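Local coordinates for protein alpha-1,3-glucanase (Paenibacillus glycanilyticus, PDB 6K0P) that hydrolyses the alpha-1,3-linked glucose chains of alpha-1,3-glucan as a member of glycoside hydrolase family 87, at residues M22-L36 with S53-T67. The protein carries 1 engineered substitution. Numbering follows the deposited sequence. Where two conformers were deposited one is given.
With CA (calcium ion), chain J.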
ATOM      1  N   MET A  22     -13.107   2.268  10.085  1.00 10.92           N
ATOM      2  CA  MET A  22     -13.769   3.406  10.711  1.00 10.93           C
ATOM      3  C   MET A  22     -12.736   4.331  11.330  1.00 11.28           C
ATOM      4  O   MET A  22     -11.903   3.890  12.129  1.00 12.06           O
ATOM      5  CB  MET A  22     -14.775   2.927  11.756  1.00 15.05           C
ATOM      6  CG  MET A  22     -15.827   2.008  11.133  1.00 19.24           C
ATOM      7  SD  MET A  22     -17.281   1.838  12.163  1.00 24.02           S
ATOM      8  CE  MET A  22     -16.566   1.040  13.571  1.00 16.86           C
ATOM      9  N   GLU A  23     -12.779   5.608  10.955  1.00 11.45           N
ATOM     10  CA  GLU A  23     -11.827   6.574  11.487  1.00  9.88           C
ATOM     11  C   GLU A  23     -12.219   6.971  12.902  1.00 10.15           C
ATOM     12  O   GLU A  23     -13.391   7.245  13.187  1.00 11.09           O
ATOM     13  CB  GLU A  23     -11.785   7.825  10.605  1.00 10.56           C
ATOM     14  CG  GLU A  23     -11.320   7.574   9.174  1.00 12.21           C
ATOM     15  CD  GLU A  23      -9.839   7.242   9.069  1.00 12.75           C
ATOM     16  OE1 GLU A  23      -9.110   7.335  10.084  1.00 10.55           O
ATOM     17  OE2 GLU A  23      -9.409   6.882   7.951  1.00 13.56           O
ATOM     18  N   ALA A  24     -11.225   7.019  13.795  1.00  8.95           N
ATOM     19  CA  ALA A  24     -11.505   7.366  15.185  1.00 10.44           C
ATOM     20  C   ALA A  24     -12.100   8.761  15.294  1.00 10.95           C
ATOM     21  O   ALA A  24     -13.017   8.993  16.098  1.00 10.79           O
ATOM     22  CB  ALA A  24     -10.217   7.291  16.004  1.00 11.20           C
ATOM     23  N   GLU A  25     -11.589   9.695  14.492  1.00 10.18           N
ATOM     24  CA  GLU A  25     -11.910  11.118  14.583  1.00 10.72           C
ATOM     25  C   GLU A  25     -13.255  11.479  13.974  1.00 13.46           C
ATOM     26  O   GLU A  25     -13.600  12.667  13.953  1.00 14.37           O
ATOM     27  CB  GLU A  25     -10.804  11.941  13.909  1.00 10.33           C
ATOM     28  CG  GLU A  25     -10.651  11.701  12.408  1.00 10.44           C
ATOM     29  CD  GLU A  25      -9.712  10.541  12.059  1.00 10.52           C
ATOM     30  OE1 GLU A  25      -9.434   9.671  12.925  1.00  9.88           O
ATOM     31  OE2 GLU A  25      -9.249  10.508  10.901  1.00 11.04           O
ATOM     32  N   SER A  26     -14.009  10.506  13.475  1.00 12.66           N
ATOM     33  CA  SER A  26     -15.286  10.810  12.845  1.00 14.05           C
ATOM     34  C   SER A  26     -16.172  11.577  13.820  1.00 14.54           C
ATOM     35  O   SER A  26     -16.182  11.302  15.026  1.00 12.84           O
ATOM     36  CB  SER A  26     -15.976   9.512  12.440  1.00 15.31           C
ATOM     37  OG  SER A  26     -17.355   9.731  12.163  1.00 18.89           O
ATOM     38  N   THR A  27     -16.910  12.564  13.296  1.00 17.35           N
ATOM     39  CA  THR A  27     -17.823  13.328  14.140  1.00 19.71           C
ATOM     40  C   THR A  27     -18.947  12.470  14.709  1.00 20.79           C
ATOM     41  O   THR A  27     -19.644  12.917  15.627  1.00 22.23           O
ATOM     42  CB  THR A  27     -18.400  14.517  13.361  1.00 23.25           C
ATOM     43  OG1 THR A  27     -19.130  14.039  12.227  1.00 27.11           O
ATOM     44  CG2 THR A  27     -17.282  15.428  12.882  1.00 20.74           C
ATOM     45  N   SER A  28     -19.116  11.249  14.205  1.00 17.87           N
ATOM     46  CA  SER A  28     -20.070  10.294  14.752  1.00 18.15           C
ATOM     47  C   SER A  28     -19.578   9.616  16.020  1.00 16.97           C
ATOM     48  O   SER A  28     -20.337   8.851  16.623  1.00 17.32           O
ATOM     49  CB  SER A  28     -20.347   9.201  13.714  1.00 22.81           C
ATOM     50  OG  SER A  28     -21.181   9.678  12.679  1.00 31.37           O
ATOM     51  N   ASN A  29     -18.326   9.841  16.423  1.00 13.78           N
ATOM     52  CA  ASN A  29     -17.706   9.095  17.514  1.00 14.26           C
ATOM     53  C   ASN A  29     -17.516  10.000  18.725  1.00 13.57           C
ATOM     54  O   ASN A  29     -16.678  10.916  18.705  1.00 15.86           O
ATOM     55  CB  ASN A  29     -16.356   8.539  17.081  1.00 12.10           C
ATOM     56  CG  ASN A  29     -16.482   7.462  16.053  1.00 14.14           C
ATOM     57  OD1 ASN A  29     -17.578   6.946  15.800  1.00 12.68           O
ATOM     58  ND2 ASN A  29     -15.358   7.094  15.454  1.00 12.97           N
ATOM     59  N   ALA A  30     -18.256   9.724  19.790  1.00 13.59           N
ATOM     60  CA  ALA A  30     -18.061  10.488  21.010  1.00 13.66           C
ATOM     61  C   ALA A  30     -16.660  10.247  21.550  1.00 12.73           C
ATOM     62  O   ALA A  30     -16.126   9.131  21.485  1.00 13.10           O
ATOM     63  CB  ALA A  30     -19.098  10.091  22.056  1.00 13.62           C
ATOM     64  N   THR A  31     -16.047  11.306  22.064  1.00 15.01           N
ATOM     65  CA  THR A  31     -14.746  11.169  22.688  1.00 10.97           C
ATOM     66  C   THR A  31     -14.599  12.238  23.755  1.00 12.60           C
ATOM     67  O   THR A  31     -15.144  13.339  23.629  1.00 16.16           O
ATOM     68  CB  THR A  31     -13.599  11.242  21.661  1.00 11.06           C
ATOM     69  OG1 THR A  31     -12.357  10.983  22.324  1.00 12.61           O
ATOM     70  CG2 THR A  31     -13.526  12.621  20.995  1.00 12.02           C
ATOM     71  N   ASN A  32     -13.874  11.895  24.817  1.00 11.65           N
ATOM     72  CA  ASN A  32     -13.366  12.878  25.762  1.00 11.84           C
ATOM     73  C   ASN A  32     -11.864  13.073  25.619  1.00 15.29           C
ATOM     74  O   ASN A  32     -11.239  13.653  26.509  1.00 17.16           O
ATOM     75  CB  ASN A  32     -13.750  12.525  27.201  1.00 14.11           C
ATOM     76  CG  ASN A  32     -13.148  11.219  27.664  1.00 14.42           C
ATOM     77  OD1 ASN A  32     -12.521  10.512  26.884  1.00 13.32           O
ATOM     78  ND2 ASN A  32     -13.334  10.892  28.937  1.00 16.11           N
ATOM     79  N   GLY A  33     -11.273  12.588  24.527  1.00 11.62           N
ATOM     80  CA  GLY A  33      -9.867  12.769  24.244  1.00 12.44           C
ATOM     81  C   GLY A  33      -9.640  13.920  23.290  1.00 11.40           C
ATOM     82  O   GLY A  33     -10.520  14.755  23.062  1.00 14.05           O
ATOM     83  N   THR A  34      -8.447  13.952  22.709  1.00 10.46           N
ATOM     84  CA  THR A  34      -7.991  15.113  21.947  1.00 10.98           C
ATOM     85  C   THR A  34      -7.927  14.761  20.465  1.00 12.62           C
ATOM     86  O   THR A  34      -7.072  13.975  20.045  1.00 11.14           O
ATOM     87  CB  THR A  34      -6.625  15.549  22.465  1.00 11.81           C
ATOM     88  OG1 THR A  34      -6.744  15.915  23.850  1.00 11.27           O
ATOM     89  CG2 THR A  34      -6.103  16.732  21.675  1.00 12.12           C
ATOM     90  N   LYS A  35      -8.798  15.376  19.667  1.00 13.00           N
ATOM     91  CA  LYS A  35      -8.856  15.129  18.229  1.00 11.34           C
ATOM     92  C   LYS A  35      -7.847  16.032  17.523  1.00 11.71           C
ATOM     93  O   LYS A  35      -7.890  17.258  17.671  1.00 12.42           O
ATOM     94  CB  LYS A  35     -10.275  15.405  17.725  1.00 12.55           C
ATOM     95  CG  LYS A  35     -10.518  15.003  16.289  1.00 18.67           C
ATOM     96  CD  LYS A  35     -12.018  15.008  15.956  1.00 23.52           C
ATOM     97  CE  LYS A  35     -12.852  14.161  16.941  1.00 22.41           C
ATOM     98  NZ  LYS A  35     -14.254  13.961  16.436  1.00 25.43           N
ATOM     99  N   LEU A  36      -6.928  15.432  16.766  1.00  9.75           N
ATOM    100  CA  LEU A  36      -5.865  16.198  16.127  1.00 11.78           C
ATOM    101  C   LEU A  36      -6.387  16.948  14.909  1.00 12.60           C
ATOM    102  O   LEU A  36      -7.143  16.397  14.103  1.00 13.19           O
ATOM    103  CB  LEU A  36      -4.743  15.264  15.670  1.00 11.05           C
ATOM    104  CG  LEU A  36      -4.047  14.417  16.740  1.00 11.32           C
ATOM    105  CD1 LEU A  36      -2.881  13.644  16.119  1.00 11.38           C
ATOM    106  CD2 LEU A  36      -3.573  15.303  17.902  1.00 13.07           C
ATOM    107  N   SER A  53      -5.771  12.453  10.739  1.00 10.08           N
ATOM    108  CA  SER A  53      -6.158  12.755  12.109  1.00  9.68           C
ATOM    109  C   SER A  53      -6.295  11.472  12.922  1.00  9.97           C
ATOM    110  O   SER A  53      -6.535  10.387  12.390  1.00 10.87           O
ATOM    111  CB  SER A  53      -7.462  13.562  12.147  1.00 11.54           C
ATOM    112  OG  SER A  53      -7.860  13.851  13.481  1.00 12.38           O
ATOM    113  N   SER A  54      -6.143  11.629  14.232  1.00  9.52           N
ATOM    114  CA  SER A  54      -6.353  10.569  15.206  0.59  9.92           C
ATOM    115  C   SER A  54      -6.962  11.197  16.445  1.00  9.82           C
ATOM    116  O   SER A  54      -7.046  12.424  16.561  1.00 10.68           O
ATOM    117  CB  SER A  54      -5.035   9.901  15.607  0.59 12.10           C
ATOM    118  OG  SER A  54      -4.501   9.168  14.535  0.59 11.24           O
ATOM    119  N   VAL A  55      -7.381  10.353  17.384  1.00  9.43           N
ATOM    120  CA  VAL A  55      -7.825  10.824  18.693  1.00  9.97           C
ATOM    121  C   VAL A  55      -6.799  10.376  19.716  1.00 11.70           C
ATOM    122  O   VAL A  55      -6.552   9.174  19.877  1.00 10.89           O
ATOM    123  CB  VAL A  55      -9.231  10.330  19.057  1.00 11.43           C
ATOM    124  CG1 VAL A  55      -9.614  10.861  20.439  1.00 12.68           C
ATOM    125  CG2 VAL A  55     -10.242  10.786  18.010  1.00 11.32           C
ATOM    126  N   TYR A  56      -6.195  11.347  20.394  1.00 10.14           N
ATOM    127  CA  TYR A  56      -5.158  11.111  21.385  1.00 10.14           C
ATOM    128  C   TYR A  56      -5.810  10.886  22.743  1.00  9.79           C
ATOM    129  O   TYR A  56      -6.534  11.757  23.245  1.00 11.02           O
ATOM    130  CB  TYR A  56      -4.285  12.364  21.415  1.00 10.71           C
ATOM    131  CG  TYR A  56      -3.089  12.406  22.342  1.00 10.93           C
ATOM    132  CD1 TYR A  56      -2.128  11.399  22.354  1.00 10.51           C
ATOM    133  CD2 TYR A  56      -2.881  13.515  23.147  1.00 13.95           C
ATOM    134  CE1 TYR A  56      -0.998  11.489  23.177  1.00 11.61           C
ATOM    135  CE2 TYR A  56      -1.775  13.610  23.960  1.00 14.32           C
ATOM    136  CZ  TYR A  56      -0.843  12.601  23.978  1.00 15.40           C
ATOM    137  OH  TYR A  56       0.268  12.738  24.796  1.00 18.37           O
ATOM    138  N   LEU A  57      -5.559   9.719  23.335  1.00 10.82           N
ATOM    139  CA  LEU A  57      -6.033   9.389  24.673  1.00 11.45           C
ATOM    140  C   LEU A  57      -4.841   9.487  25.612  1.00 11.21           C
ATOM    141  O   LEU A  57      -3.849   8.772  25.444  1.00 11.52           O
ATOM    142  CB  LEU A  57      -6.637   7.984  24.713  1.00 10.29           C
ATOM    143  CG  LEU A  57      -7.644   7.622  23.620  1.00  9.52           C
ATOM    144  CD1 LEU A  57      -8.140   6.188  23.814  1.00 12.68           C
ATOM    145  CD2 LEU A  57      -8.819   8.603  23.612  1.00 10.94           C
ATOM    146  N   ASP A  58      -4.941  10.374  26.603  1.00 12.05           N
ATOM    147  CA  ASP A  58      -3.773  10.754  27.384  1.00 11.28           C
ATOM    148  C   ASP A  58      -4.072  10.814  28.875  1.00 11.62           C
ATOM    149  O   ASP A  58      -3.250  11.336  29.641  1.00 13.65           O
ATOM    150  CB  ASP A  58      -3.271  12.104  26.879  1.00 10.73           C
ATOM    151  CG  ASP A  58      -1.908  12.465  27.410  1.00 12.93           C
ATOM    152  OD1 ASP A  58      -1.082  11.561  27.662  1.00 12.01           O
ATOM    153  OD2 ASP A  58      -1.676  13.681  27.586  1.00 11.46           O
ATOM    154  N   ALA A  59      -5.206  10.287  29.321  1.00 12.60           N
ATOM    155  CA  ALA A  59      -5.471  10.204  30.746  1.00 13.13           C
ATOM    156  C   ALA A  59      -6.360   8.999  30.980  1.00 11.65           C
ATOM    157  O   ALA A  59      -7.103   8.585  30.086  1.00 12.20           O
ATOM    158  CB  ALA A  59      -6.153  11.477  31.274  1.00 15.08           C
ATOM    159  N   THR A  60      -6.263   8.429  32.178  1.00 14.41           N
ATOM    160  CA  THR A  60      -7.143   7.327  32.537  1.00 12.46           C
ATOM    161  C   THR A  60      -8.598   7.749  32.372  1.00 12.98           C
ATOM    162  O   THR A  60      -9.005   8.828  32.817  1.00 16.28           O
ATOM    163  CB  THR A  60      -6.858   6.879  33.974  1.00 13.56           C
ATOM    164  OG1 THR A  60      -5.509   6.405  34.052  1.00 19.17           O
ATOM    165  CG2 THR A  60      -7.795   5.755  34.389  1.00 17.25           C
ATOM    166  N   GLY A  61      -9.379   6.900  31.711  1.00 12.82           N
ATOM    167  CA  GLY A  61     -10.770   7.184  31.440  1.00 12.55           C
ATOM    168  C   GLY A  61     -11.039   7.831  30.099  1.00 12.98           C
ATOM    169  O   GLY A  61     -12.206   7.955  29.713  1.00 14.57           O
ATOM    170  N   GLU A  62     -10.003   8.251  29.371  1.00 11.18           N
ATOM    171  CA  GLU A  62     -10.221   8.817  28.046  1.00 10.13           C
ATOM    172  C   GLU A  62     -10.528   7.708  27.046  1.00 11.71           C
ATOM    173  O   GLU A  62      -9.956   6.616  27.106  1.00 11.67           O
ATOM    174  CB  GLU A  62      -9.034   9.678  27.607  1.00 11.70           C
ATOM    175  CG  GLU A  62      -8.983  10.977  28.411  1.00 12.97           C
ATOM    176  CD  GLU A  62      -7.990  11.998  27.904  1.00 16.27           C
ATOM    177  OE1 GLU A  62      -7.357  11.795  26.845  1.00 12.42           O
ATOM    178  OE2 GLU A  62      -7.861  13.033  28.594  1.00 15.25           O
ATOM    179  N   TYR A  63     -11.467   7.981  26.148  1.00 11.43           N
ATOM    180  CA  TYR A  63     -11.990   6.954  25.261  1.00  9.46           C
ATOM    181  C   TYR A  63     -12.348   7.584  23.926  1.00 12.10           C
ATOM    182  O   TYR A  63     -12.521   8.802  23.810  1.00 12.19           O
ATOM    183  CB  TYR A  63     -13.261   6.309  25.847  1.00 11.68           C
ATOM    184  CG  TYR A  63     -14.419   7.279  25.919  1.00 12.56           C
ATOM    185  CD1 TYR A  63     -14.596   8.095  27.026  1.00 14.66           C
ATOM    186  CD2 TYR A  63     -15.301   7.421  24.857  1.00 12.62           C
ATOM    187  CE1 TYR A  63     -15.637   9.015  27.079  1.00 17.03           C
ATOM    188  CE2 TYR A  63     -16.340   8.339  24.902  1.00 14.81           C
ATOM    189  CZ  TYR A  63     -16.493   9.133  26.012  1.00 15.91           C
ATOM    190  OH  TYR A  63     -17.535  10.040  26.057  1.00 19.97           O
ATOM    191  N   VAL A  64     -12.509   6.733  22.920  1.00 11.12           N
ATOM    192  CA  VAL A  64     -13.216   7.099  21.700  1.00 12.21           C
ATOM    193  C   VAL A  64     -14.225   5.996  21.421  1.00 11.90           C
ATOM    194  O   VAL A  64     -13.899   4.809  21.540  1.00 12.35           O
ATOM    195  CB  VAL A  64     -12.264   7.341  20.509  1.00 15.08           C
ATOM    196  CG1 VAL A  64     -11.250   6.213  20.380  1.00 15.51           C
ATOM    197  CG2 VAL A  64     -13.062   7.529  19.221  1.00 14.44           C
ATOM    198  N   GLU A  65     -15.458   6.384  21.103  1.00 10.50           N
ATOM    199  CA  GLU A  65     -16.568   5.440  20.979  1.00 10.19           C
ATOM    200  C   GLU A  65     -16.924   5.281  19.508  1.00 11.38           C
ATOM    201  O   GLU A  65     -17.410   6.227  18.873  1.00 12.82           O
ATOM    202  CB  GLU A  65     -17.768   5.962  21.764  1.00 11.38           C
ATOM    203  CG  GLU A  65     -18.962   5.018  21.758  1.00 13.89           C
ATOM    204  CD  GLU A  65     -20.115   5.566  22.568  1.00 17.14           C
ATOM    205  OE1 GLU A  65     -20.729   6.566  22.132  1.00 17.91           O
ATOM    206  OE2 GLU A  65     -20.392   5.012  23.646  1.00 20.10           O
ATOM    207  N   PHE A  66     -16.702   4.077  18.973  1.00 12.16           N
ATOM    208  CA  PHE A  66     -17.121   3.718  17.627  1.00 11.62           C
ATOM    209  C   PHE A  66     -18.494   3.059  17.680  1.00 11.06           C
ATOM    210  O   PHE A  66     -18.924   2.547  18.716  1.00 13.09           O
ATOM    211  CB  PHE A  66     -16.153   2.700  17.009  1.00 11.76           C
ATOM    212  CG  PHE A  66     -14.750   3.204  16.818  1.00 10.12           C
ATOM    213  CD1 PHE A  66     -13.836   3.159  17.853  1.00 12.56           C
ATOM    214  CD2 PHE A  66     -14.333   3.684  15.583  1.00 11.22           C
ATOM    215  CE1 PHE A  66     -12.535   3.609  17.679  1.00 11.27           C
ATOM    216  CE2 PHE A  66     -13.038   4.130  15.402  1.00 10.91           C
ATOM    217  CZ  PHE A  66     -12.139   4.089  16.448  1.00 11.12           C
ATOM    218  N   THR A  67     -19.174   3.054  16.534  1.00 12.46           N
ATOM    219  CA  THR A  67     -20.435   2.334  16.386  1.00 12.59           C
ATOM    220  C   THR A  67     -20.319   1.393  15.197  1.00 13.46           C
ATOM    221  O   THR A  67     -20.023   1.829  14.081  1.00 15.57           O
ATOM    222  CB  THR A  67     -21.606   3.299  16.187  1.00 15.14           C
ATOM    223  OG1 THR A  67     -21.680   4.189  17.306  1.00 15.92           O
ATOM    224  CG2 THR A  67     -22.920   2.525  16.088  1.00 15.20           C
TER
HETATM  225 CA    CA J2006      -7.761   8.573  11.476  1.00  9.69          CA
HETATM  226  O   HOH W   1     -19.904   6.191  17.672  1.00 13.81           O
HETATM  227  O   HOH W   2     -20.453   7.902  19.842  1.00 16.47           O
HETATM  228  O   HOH W   3     -17.838   4.591  14.391  1.00 18.58           O
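Phe66, Asn32 and Ser53 carry this contact, in which the loop-rich segment 22-36 lies along strands 55-57 and 63-67. It sits in the D1 region of the catalytic domain, a galactose-binding-like (GBD clan) fold, pairing strands 34-35 and 55-57 of one antiparallel sheet and bringing in edge strand 63-67 of another. The Phe66 ring meets the chain at Met22 to Ala24: its CZ lies 3.8 Å from Ala24 CB, while CE2 approaches the Met22 carbonyl. Met22 runs past the ring in the opposite sense, and the bend at its chi3 (-64°) brings CE against Phe66 CB. Ile155, on the neighbouring strand 152-156, also touches the Phe66 side chain.

Asn32 uses both ends of its amide at the turn 59-62 and the residue after it. OD1 accepts from Tyr63 N at 2.8 Å, with the N-H lying in the carbonyl plane, and ND2 donates almost straight to Gly61 O, which it meets from above that carbonyl's plane. With CG between the backbone N and the carbonyl carbon (chi1 63°), the amide is carried close to CE1 and CD1 of the Tyr63 ring; the side chains cross at about a right angle, the planes 43° apart. Next door, Thr31 OG1 donates to Tyr63 O at 2.6 Å and accepts from Gly33 N, making an ST turn.

Ser53 OG gives its proton to Leu36 O, in plane and on a lone pair, at 2.7 Å. It follows the backbone bond from Leu36 N to Ser54 O, next along from the antiparallel hydrogen-bonded pair Thr34 and Tyr56. The carbonyl of Ser53 binds calcium at 2.4 Å, together with Glu23 OE1 and both carboxylate oxygens of Glu25; Ser50 and Asp168 supply further ligands.

Two bonds fix the rotation of the Asn32 amide, and calcium draws together acceptor oxygens, Glu25 OE1 and Ser53 O among them, that would otherwise probably repel. The segments are thus joined at two separate places, by amide and by metal.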